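Local structure of lovastatin nonaketide synthase, polyketide synthase component (Aspergillus terreus, 7CPX) at residues Ala1720-Trp1725 against Glu1781-Leu1786; Ser1689-Leu1694 against Lys1714-Tyr1719; Pro1642-Val1647 against Arg1668-Tyr1673. The protein builds the dihydromonacolin L backbone of lovastatin from malonyl-CoA, using NADPH and S-adenosyl-L-methionine, as an iterative multidomain polyketide synthase. The protein carries 2 engineered substitutions. All blocks are in the same frame, centred on the assembly; numbering follows the deposited sequence.

Contact 1: residues Ala1720-Trp1725 against Glu1781-Leu1786; sequences ASNTVW and EHTDEL
Two groups grip OD1 of D1784: the side-chain amide of N1722 across the contact, and the hydroxyl of T1690 on strand 1689-1693. N1722 ND2 gives the first bond, 3.1 Å to D1784 OD1, with an N-H...O angle of 153°. The acceptor lies close to the plane of the amide, and the carboxylate presents the anti lone pair of OD1, the one turned away from OD2. Amide and carboxylate planes are inclined 37° to each other, so the groups meet at a slant instead of lying flat together. N1722, at a corner of the chain, reaches the helix because its CG stands opposite its own carbonyl carbon (chi1 -62°). D1784, at the end of helix 1775-1784, is thereby joined to N1722 and to T1690, and the two donors probably offset some of its negative charge, with E1780 close by.

Beside this polar link the packing is aliphatic. The side chains of N1722 and T1783 run past each other in opposite directions, and the methyl CG2 of T1783 lies 3.4 Å from N1722 CB. The other branch of T1783 is turned to its own helix, where OG1 is hydrogen-bonded to the carbonyl of L1779. V1724 CG2 approaches that same T1783 OG1 at 3.8 Å, an ordinary van der Waals contact, while the valine also leans on L1779 and E1780 one turn back. The helix packs on parallel strands of a sheet, consistent with a Rossmann-like alpha/beta fold, probably that of the pseudo-ketoreductase region of this synthase.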
loop_
_atom_site.group_PDB
_atom_site.type_symbol
_atom_site.label_atom_id
_atom_site.label_comp_id
_atom_site.label_asym_id
_atom_site.label_seq_id
_atom_site.Cartn_x
_atom_site.Cartn_y
_atom_site.Cartn_z
ATOM N N ALA A 1720 20.511 42.734 -70.226
ATOM C CA ALA A 1720 19.807 41.520 -70.612
ATOM C C ALA A 1720 18.476 41.418 -69.880
ATOM O O ALA A 1720 18.416 41.595 -68.659
ATOM C CB ALA A 1720 20.655 40.282 -70.316
ATOM N N SER A 1721 17.415 41.147 -70.637
ATOM C CA SER A 1721 16.144 40.705 -70.080
ATOM C C SER A 1721 15.958 39.203 -70.207
ATOM O O SER A 1721 15.313 38.589 -69.351
ATOM C CB SER A 1721 14.980 41.418 -70.777
ATOM O OG SER A 1721 14.950 41.108 -72.160
ATOM N N ASN A 1722 16.512 38.609 -71.262
ATOM C CA ASN A 1722 16.556 37.168 -71.441
ATOM C C ASN A 1722 17.955 36.792 -71.904
ATOM O O ASN A 1722 18.647 37.594 -72.536
ATOM C CB ASN A 1722 15.518 36.691 -72.463
ATOM C CG ASN A 1722 14.097 36.983 -72.029
ATOM O OD1 ASN A 1722 13.800 37.048 -70.836
ATOM N ND2 ASN A 1722 13.206 37.157 -72.998
ATOM N N THR A 1723 18.379 35.576 -71.572
ATOM C CA THR A 1723 19.689 35.127 -72.019
ATOM C C THR A 1723 19.766 33.609 -71.990
ATOM O O THR A 1723 19.184 32.953 -71.119
ATOM C CB THR A 1723 20.814 35.711 -71.163
ATOM O OG1 THR A 1723 20.714 37.140 -71.135
ATOM C CG2 THR A 1723 22.165 35.300 -71.738
ATOM N N VAL A 1724 20.515 33.069 -72.950
ATOM C CA VAL A 1724 20.803 31.645 -73.044
ATOM C C VAL A 1724 22.305 31.475 -73.203
ATOM O O VAL A 1724 22.911 32.069 -74.103
ATOM C CB VAL A 1724 20.063 30.989 -74.226
ATOM C CG1 VAL A 1724 20.259 29.482 -74.201
ATOM C CG2 VAL A 1724 18.590 31.350 -74.197
ATOM N N TRP A 1725 22.903 30.668 -72.335
ATOM C CA TRP A 1725 24.308 30.304 -72.426
ATOM C C TRP A 1725 24.426 28.892 -72.979
ATOM O O TRP A 1725 23.593 28.031 -72.690
ATOM C CB TRP A 1725 24.987 30.388 -71.058
ATOM C CG TRP A 1725 25.211 31.787 -70.579
ATOM C CD1 TRP A 1725 26.373 32.497 -70.640
ATOM C CD2 TRP A 1725 24.248 32.648 -69.962
ATOM N NE1 TRP A 1725 26.194 33.747 -70.101
ATOM C CE2 TRP A 1725 24.898 33.864 -69.676
ATOM C CE3 TRP A 1725 22.900 32.505 -69.618
ATOM C CZ2 TRP A 1725 24.245 34.935 -69.070
ATOM C CZ3 TRP A 1725 22.256 33.566 -69.008
ATOM C CH2 TRP A 1725 22.927 34.767 -68.743
ATOM N N GLU A 1781 13.741 31.438 -77.947
ATOM C CA GLU A 1781 12.361 31.863 -78.149
ATOM C C GLU A 1781 11.475 31.422 -76.991
ATOM O O GLU A 1781 10.501 32.106 -76.659
ATOM C CB GLU A 1781 11.836 31.316 -79.475
ATOM C CG GLU A 1781 10.605 32.038 -79.996
ATOM C CD GLU A 1781 10.334 31.737 -81.457
ATOM O OE1 GLU A 1781 10.869 30.731 -81.967
ATOM O OE2 GLU A 1781 9.591 32.511 -82.097
ATOM N N HIS A 1782 11.798 30.287 -76.367
ATOM C CA HIS A 1782 11.109 29.882 -75.148
ATOM C C HIS A 1782 11.304 30.913 -74.049
ATOM O O HIS A 1782 10.352 31.281 -73.350
ATOM C CB HIS A 1782 11.627 28.521 -74.685
ATOM C CG HIS A 1782 11.123 27.368 -75.495
ATOM N ND1 HIS A 1782 9.796 27.224 -75.839
ATOM C CD2 HIS A 1782 11.764 26.293 -76.010
ATOM C CE1 HIS A 1782 9.645 26.115 -76.542
ATOM N NE2 HIS A 1782 10.824 25.533 -76.661
ATOM N N THR A 1783 12.538 31.387 -73.879
ATOM C CA THR A 1783 12.801 32.423 -72.888
ATOM C C THR A 1783 12.012 33.682 -73.209
ATOM O O THR A 1783 11.472 34.335 -72.308
ATOM C CB THR A 1783 14.296 32.732 -72.828
ATOM O OG1 THR A 1783 15.044 31.511 -72.861
ATOM C CG2 THR A 1783 14.626 33.493 -71.554
ATOM N N ASP A 1784 11.935 34.039 -74.492
ATOM C CA ASP A 1784 11.072 35.144 -74.891
ATOM C C ASP A 1784 9.623 34.877 -74.506
ATOM O O ASP A 1784 8.854 35.819 -74.284
ATOM C CB ASP A 1784 11.186 35.381 -76.397
ATOM C CG ASP A 1784 12.598 35.726 -76.826
ATOM O OD1 ASP A 1784 13.338 36.324 -76.016
ATOM O OD2 ASP A 1784 12.969 35.400 -77.973
ATOM N N GLU A 1785 9.234 33.606 -74.421
ATOM C CA GLU A 1785 7.893 33.239 -73.990
ATOM C C GLU A 1785 7.838 33.193 -72.468
ATOM O O GLU A 1785 8.706 32.597 -71.824
ATOM C CB GLU A 1785 7.499 31.886 -74.583
ATOM C CG GLU A 1785 6.156 31.353 -74.106
ATOM C CD GLU A 1785 5.809 30.013 -74.726
ATOM O OE1 GLU A 1785 6.596 29.522 -75.563
ATOM O OE2 GLU A 1785 4.752 29.448 -74.374
ATOM N N LEU A 1786 6.816 33.825 -71.893
ATOM C CA LEU A 1786 6.659 33.939 -70.446
ATOM C C LEU A 1786 5.224 33.634 -70.038
ATOM O O LEU A 1786 4.598 34.363 -69.266
ATOM C CB LEU A 1786 7.077 35.328 -69.973
ATOM C CG LEU A 1786 8.531 35.701 -70.270
ATOM C CD1 LEU A 1786 8.793 37.160 -69.937
ATOM C CD2 LEU A 1786 9.483 34.797 -69.504
#

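Contact 2: residues Ser1689-Leu1694 against Lys1714-Tyr1719; sequences STFVML and KLLLTY
In the beta-alpha-beta unit formed by strand 1689-1693, helix 1705-1719 and strand 1720-1728, L1716 is the helix residue that settles over F1691 and M1693 of the first strand. Its two methyls divide the work. CD1 sits over the centre of the F1691 ring, a CH-pi contact, and CD2 meets the methyl of M1693, with 3.5 Å between L1716 CD2 and M1693 CE. These last two side chains reach for each other tip to tip; the methionine is bent at both chi2 (-65°) and chi3, which brings CE round to the leucine. On the other face of the F1691 ring, off toward the rim, lies S1689 OG.

The strand and helix segments run at 136° to each other with axes 9.0 Å apart, the near-reversed course expected where a helix returns across a parallel sheet of Rossmann type. L1679 of helix 1676-1680 touches both F1691 and L1716.

At Y1719 the contact becomes polar. S1689 N donates to Y1719 O over 3.2 Å. The same carbonyl approaches the rim of the F1691 ring, 3.9 Å from Y1719 O to F1691 CE2, while Y1719 CB packs beside that edge at 4.3 Å from F1691 CE2. Within the helix, K1714 O accepts from both T1718 N and T1718 OG1, the hydroxyl lying 2.9 Å from K1714 O.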
loop_
_atom_site.group_PDB
_atom_site.type_symbol
_atom_site.label_atom_id
_atom_site.label_comp_id
_atom_site.label_asym_id
_atom_site.label_seq_id
_atom_site.Cartn_x
_atom_site.Cartn_y
_atom_site.Cartn_z
ATOM N N SER A 1689 17.623 43.151 -74.128
ATOM C CA SER A 1689 18.236 42.204 -75.042
ATOM C C SER A 1689 17.925 40.766 -74.650
ATOM O O SER A 1689 17.763 40.435 -73.473
ATOM C CB SER A 1689 19.749 42.400 -75.065
ATOM O OG SER A 1689 20.373 41.432 -75.890
ATOM N N THR A 1690 17.846 39.910 -75.663
ATOM C CA THR A 1690 17.852 38.464 -75.482
ATOM C C THR A 1690 19.226 37.970 -75.922
ATOM O O THR A 1690 19.575 38.055 -77.104
ATOM C CB THR A 1690 16.736 37.800 -76.283
ATOM O OG1 THR A 1690 15.472 38.351 -75.895
ATOM C CG2 THR A 1690 16.727 36.302 -76.035
ATOM N N PHE A 1691 20.011 37.480 -74.972
ATOM C CA PHE A 1691 21.391 37.112 -75.244
ATOM C C PHE A 1691 21.522 35.614 -75.490
ATOM O O PHE A 1691 20.879 34.790 -74.836
ATOM C CB PHE A 1691 22.298 37.521 -74.085
ATOM C CG PHE A 1691 22.744 38.952 -74.129
ATOM C CD1 PHE A 1691 23.895 39.311 -74.806
ATOM C CD2 PHE A 1691 22.026 39.934 -73.472
ATOM C CE1 PHE A 1691 24.314 40.626 -74.840
ATOM C CE2 PHE A 1691 22.442 41.250 -73.499
ATOM C CZ PHE A 1691 23.586 41.598 -74.186
ATOM N N VAL A 1692 22.368 35.272 -76.456
ATOM C CA VAL A 1692 22.740 33.894 -76.751
ATOM C C VAL A 1692 24.253 33.826 -76.633
ATOM O O VAL A 1692 24.972 34.373 -77.479
ATOM C CB VAL A 1692 22.275 33.447 -78.143
ATOM C CG1 VAL A 1692 22.670 32.000 -78.391
ATOM C CG2 VAL A 1692 20.773 33.629 -78.280
ATOM N N MET A 1693 24.741 33.162 -75.592
ATOM C CA MET A 1693 26.146 33.224 -75.209
ATOM C C MET A 1693 26.825 31.915 -75.583
ATOM O O MET A 1693 26.554 30.871 -74.980
ATOM C CB MET A 1693 26.276 33.500 -73.715
ATOM C CG MET A 1693 25.397 34.639 -73.217
ATOM S SD MET A 1693 25.852 36.239 -73.904
ATOM C CE MET A 1693 27.461 36.470 -73.158
ATOM N N LEU A 1694 27.708 31.977 -76.575
ATOM C CA LEU A 1694 28.576 30.865 -76.934
ATOM C C LEU A 1694 29.947 30.978 -76.280
ATOM O O LEU A 1694 30.853 30.211 -76.624
ATOM C CB LEU A 1694 28.731 30.786 -78.454
ATOM C CG LEU A 1694 27.557 30.192 -79.238
ATOM C CD1 LEU A 1694 26.260 30.930 -78.944
ATOM C CD2 LEU A 1694 27.856 30.213 -80.729
ATOM N N LYS A 1714 28.606 41.676 -65.549
ATOM C CA LYS A 1714 27.715 42.665 -64.945
ATOM C C LYS A 1714 26.970 43.444 -66.020
ATOM O O LYS A 1714 25.750 43.636 -65.942
ATOM C CB LYS A 1714 28.503 43.636 -64.069
ATOM C CG LYS A 1714 29.099 43.060 -62.811
ATOM C CD LYS A 1714 29.560 44.197 -61.915
ATOM C CE LYS A 1714 30.744 43.806 -61.067
ATOM N NZ LYS A 1714 31.263 44.954 -60.275
ATOM N N LEU A 1715 27.705 43.919 -67.026
ATOM C CA LEU A 1715 27.089 44.676 -68.110
ATOM C C LEU A 1715 26.070 43.826 -68.861
ATOM O O LEU A 1715 24.995 44.311 -69.235
ATOM C CB LEU A 1715 28.176 45.193 -69.053
ATOM C CG LEU A 1715 27.755 45.676 -70.440
ATOM C CD1 LEU A 1715 28.557 46.903 -70.838
ATOM C CD2 LEU A 1715 27.934 44.568 -71.465
ATOM N N LEU A 1716 26.397 42.554 -69.090
ATOM C CA LEU A 1716 25.469 41.648 -69.756
ATOM C C LEU A 1716 24.175 41.517 -68.964
ATOM O O LEU A 1716 23.078 41.592 -69.527
ATOM C CB LEU A 1716 26.134 40.282 -69.939
ATOM C CG LEU A 1716 25.228 39.066 -70.142
ATOM C CD1 LEU A 1716 24.368 39.229 -71.377
ATOM C CD2 LEU A 1716 26.068 37.807 -70.239
ATOM N N LEU A 1717 24.288 41.330 -67.649
ATOM C CA LEU A 1717 23.090 41.244 -66.819
ATOM C C LEU A 1717 22.293 42.537 -66.886
ATOM O O LEU A 1717 21.059 42.515 -66.960
ATOM C CB LEU A 1717 23.463 40.931 -65.370
ATOM C CG LEU A 1717 24.269 39.660 -65.091
ATOM C CD1 LEU A 1717 24.246 39.348 -63.604
ATOM C CD2 LEU A 1717 23.758 38.480 -65.901
ATOM N N THR A 1718 22.984 43.678 -66.857
ATOM C CA THR A 1718 22.289 44.960 -66.888
ATOM C C THR A 1718 21.511 45.136 -68.185
ATOM O O THR A 1718 20.364 45.600 -68.172
ATOM C CB THR A 1718 23.289 46.103 -66.707
ATOM O OG1 THR A 1718 24.019 45.915 -65.489
ATOM C CG2 THR A 1718 22.566 47.443 -66.660
ATOM N N TYR A 1719 22.114 44.770 -69.317
ATOM C CA TYR A 1719 21.471 44.961 -70.611
ATOM C C TYR A 1719 20.579 43.796 -71.020
ATOM O O TYR A 1719 19.944 43.873 -72.078
ATOM C CB TYR A 1719 22.522 45.178 -71.701
ATOM C CG TYR A 1719 23.130 46.559 -71.708
ATOM C CD1 TYR A 1719 22.494 47.614 -72.348
ATOM C CD2 TYR A 1719 24.341 46.807 -71.082
ATOM C CE1 TYR A 1719 23.049 48.879 -72.359
ATOM C CE2 TYR A 1719 24.903 48.067 -71.089
ATOM C CZ TYR A 1719 24.254 49.099 -71.729
ATOM O OH TYR A 1719 24.811 50.356 -71.736
#

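Contact 3: residues Pro1642-Val1647 against Arg1668-Tyr1673; sequences PPLVVV and RPLQTY
L1644 and Q1671 show the pattern of this parallel pair: L1644 N donates to P1669 O at 3.0 Å, and L1644 O receives Q1671 N at 2.9 Å. Two residues on, the exchange repeats, V1646 N to Q1671 O at 2.9 Å with a nearly straight N-H...O of 171°, then Y1673 N to V1646 O, also 2.9 Å. Strand 1644-1647 thus spends the amide and carbonyl of L1644 and V1646 on strand 1670-1673. The backbone of P1643, V1645 and V1647 turns the other way, to T1690, V1692 and L1694, so both edges of the strand are engaged.

Side chains pair on the two faces. L1644 and L1670 run alongside each other, their ends turned in one direction, with CD2 of L1644 and CD1 of L1670 3.4 Å apart, against the side that helix 1652-1664 covers. On the face of V1645, the two valine methyls part: CG1 comes up in the plane of the Y1673 ring, 3.5 Å from Y1673 CE2, and CG2 lies 3.5 Å from Q1671 OE1. The same oxygen accepts a hydrogen bond from the phenol, Y1673 OH to Q1671 OE1 at 3.2 Å. The hydroxyl stands well above the amide plane, 75° out of it, so the bond is poorly directed.

The strands are therefore held by four main-chain bonds, while the valine and leucine contacts probably help fix the register and the glutamine-tyrosine pair meets part of its polar need within the outermost strand.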
loop_
_atom_site.group_PDB
_atom_site.type_symbol
_atom_site.label_atom_id
_atom_site.label_comp_id
_atom_site.label_asym_id
_atom_site.label_seq_id
_atom_site.Cartn_x
_atom_site.Cartn_y
_atom_site.Cartn_z
ATOM N N PRO A 1642 12.050 40.962 -79.306
ATOM C CA PRO A 1642 13.047 41.715 -78.554
ATOM C C PRO A 1642 14.414 41.560 -79.181
ATOM O O PRO A 1642 14.714 40.532 -79.817
ATOM C CB PRO A 1642 12.988 41.085 -77.153
ATOM C CG PRO A 1642 12.320 39.778 -77.334
ATOM C CD PRO A 1642 11.358 39.981 -78.450
ATOM N N PRO A 1643 15.284 42.563 -79.039
ATOM C CA PRO A 1643 16.599 42.487 -79.686
ATOM C C PRO A 1643 17.368 41.254 -79.239
ATOM O O PRO A 1643 17.315 40.851 -78.076
ATOM C CB PRO A 1643 17.294 43.776 -79.235
ATOM C CG PRO A 1643 16.194 44.692 -78.839
ATOM C CD PRO A 1643 15.115 43.817 -78.287
ATOM N N LEU A 1644 18.092 40.656 -80.182
ATOM C CA LEU A 1644 18.887 39.464 -79.930
ATOM C C LEU A 1644 20.362 39.792 -80.106
ATOM O O LEU A 1644 20.754 40.413 -81.101
ATOM C CB LEU A 1644 18.478 38.322 -80.862
ATOM C CG LEU A 1644 19.148 36.978 -80.568
ATOM C CD1 LEU A 1644 18.159 35.837 -80.735
ATOM C CD2 LEU A 1644 20.358 36.767 -81.465
ATOM N N VAL A 1645 21.172 39.376 -79.137
ATOM C CA VAL A 1645 22.606 39.634 -79.137
ATOM C C VAL A 1645 23.322 38.312 -78.908
ATOM O O VAL A 1645 23.103 37.654 -77.886
ATOM C CB VAL A 1645 23.008 40.654 -78.057
ATOM C CG1 VAL A 1645 24.487 40.981 -78.165
ATOM C CG2 VAL A 1645 22.162 41.918 -78.165
ATOM N N VAL A 1646 24.181 37.929 -79.845
ATOM C CA VAL A 1646 24.958 36.700 -79.749
ATOM C C VAL A 1646 26.377 37.060 -79.340
ATOM O O VAL A 1646 26.985 37.973 -79.913
ATOM C CB VAL A 1646 24.948 35.926 -81.076
ATOM C CG1 VAL A 1646 25.600 34.567 -80.890
ATOM C CG2 VAL A 1646 23.529 35.777 -81.594
ATOM N N VAL A 1647 26.895 36.357 -78.337
ATOM C CA VAL A 1647 28.236 36.578 -77.816
ATOM C C VAL A 1647 28.987 35.256 -77.867
ATOM O O VAL A 1647 28.469 34.226 -77.420
ATOM C CB VAL A 1647 28.204 37.132 -76.381
ATOM C CG1 VAL A 1647 29.593 37.575 -75.950
ATOM C CG2 VAL A 1647 27.213 38.279 -76.275
ATOM N N ARG A 1668 14.892 38.983 -86.820
ATOM C CA ARG A 1668 14.962 39.681 -85.547
ATOM C C ARG A 1668 16.106 40.677 -85.607
ATOM O O ARG A 1668 17.062 40.470 -86.364
ATOM C CB ARG A 1668 15.187 38.708 -84.379
ATOM C CG ARG A 1668 14.098 37.664 -84.201
ATOM C CD ARG A 1668 12.803 38.290 -83.727
ATOM N NE ARG A 1668 11.792 37.285 -83.416
ATOM C CZ ARG A 1668 10.912 36.804 -84.285
ATOM N NH1 ARG A 1668 10.889 37.208 -85.545
ATOM N NH2 ARG A 1668 10.031 35.895 -83.878
ATOM N N PRO A 1669 16.046 41.760 -84.833
ATOM C CA PRO A 1669 17.235 42.602 -84.675
ATOM C C PRO A 1669 18.381 41.782 -84.106
ATOM O O PRO A 1669 18.192 40.970 -83.198
ATOM C CB PRO A 1669 16.777 43.696 -83.706
ATOM C CG PRO A 1669 15.290 43.722 -83.833
ATOM C CD PRO A 1669 14.880 42.310 -84.119
ATOM N N LEU A 1670 19.578 41.997 -84.645
ATOM C CA LEU A 1670 20.712 41.145 -84.324
ATOM C C LEU A 1670 21.951 41.975 -84.031
ATOM O O LEU A 1670 22.256 42.936 -84.744
ATOM C CB LEU A 1670 21.011 40.168 -85.468
ATOM C CG LEU A 1670 22.191 39.220 -85.237
ATOM C CD1 LEU A 1670 21.945 38.340 -84.023
ATOM C CD2 LEU A 1670 22.444 38.371 -86.470
ATOM N N GLN A 1671 22.657 41.589 -82.973
ATOM C CA GLN A 1671 24.002 42.065 -82.692
ATOM C C GLN A 1671 24.894 40.858 -82.454
ATOM O O GLN A 1671 24.430 39.812 -81.995
ATOM C CB GLN A 1671 24.044 42.993 -81.472
ATOM C CG GLN A 1671 23.237 44.269 -81.627
ATOM C CD GLN A 1671 23.370 45.186 -80.426
ATOM O OE1 GLN A 1671 23.836 44.772 -79.364
ATOM N NE2 GLN A 1671 22.966 46.440 -80.591
ATOM N N THR A 1672 26.178 40.999 -82.774
ATOM C CA THR A 1672 27.121 39.899 -82.629
ATOM C C THR A 1672 28.436 40.412 -82.067
ATOM O O THR A 1672 28.917 41.479 -82.457
ATOM C CB THR A 1672 27.370 39.194 -83.966
ATOM O OG1 THR A 1672 27.844 40.141 -84.933
ATOM C CG2 THR A 1672 26.090 38.553 -84.471
ATOM N N TYR A 1673 29.011 39.640 -81.147
ATOM C CA TYR A 1673 30.292 39.971 -80.540
ATOM C C TYR A 1673 31.099 38.695 -80.370
ATOM O O TYR A 1673 30.572 37.680 -79.905
ATOM C CB TYR A 1673 30.099 40.669 -79.190
ATOM C CG TYR A 1673 29.260 41.921 -79.281
ATOM C CD1 TYR A 1673 29.841 43.150 -79.559
ATOM C CD2 TYR A 1673 27.886 41.874 -79.099
ATOM C CE1 TYR A 1673 29.078 44.296 -79.648
ATOM C CE2 TYR A 1673 27.115 43.014 -79.185
ATOM C CZ TYR A 1673 27.715 44.222 -79.459
ATOM O OH TYR A 1673 26.947 45.361 -79.546
#

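Overall arrangement
The three contacts share one mixed sheet, in which strands 1670-1673, 1644-1647, 1689-1693 and 1720-1728 are successive parallel neighbours. Along the chain contact 3 comes first, contact 2 next and contact 1 last, each closed before the following one opens. Their centres lie about 10 Å (1 and 2, 2 and 3) and about 12 Å (1 and 3) apart. Strand 1689-1693 is the bridge, probably hydrogen-bonded through its backbone to the strands of contacts 1 and 3; helix 1705-1719 leads straight into strand 1720-1728. Together they describe a compact Rossmann-like core, probably a pseudo-ketoreductase that is structural, remote from the annotated sites.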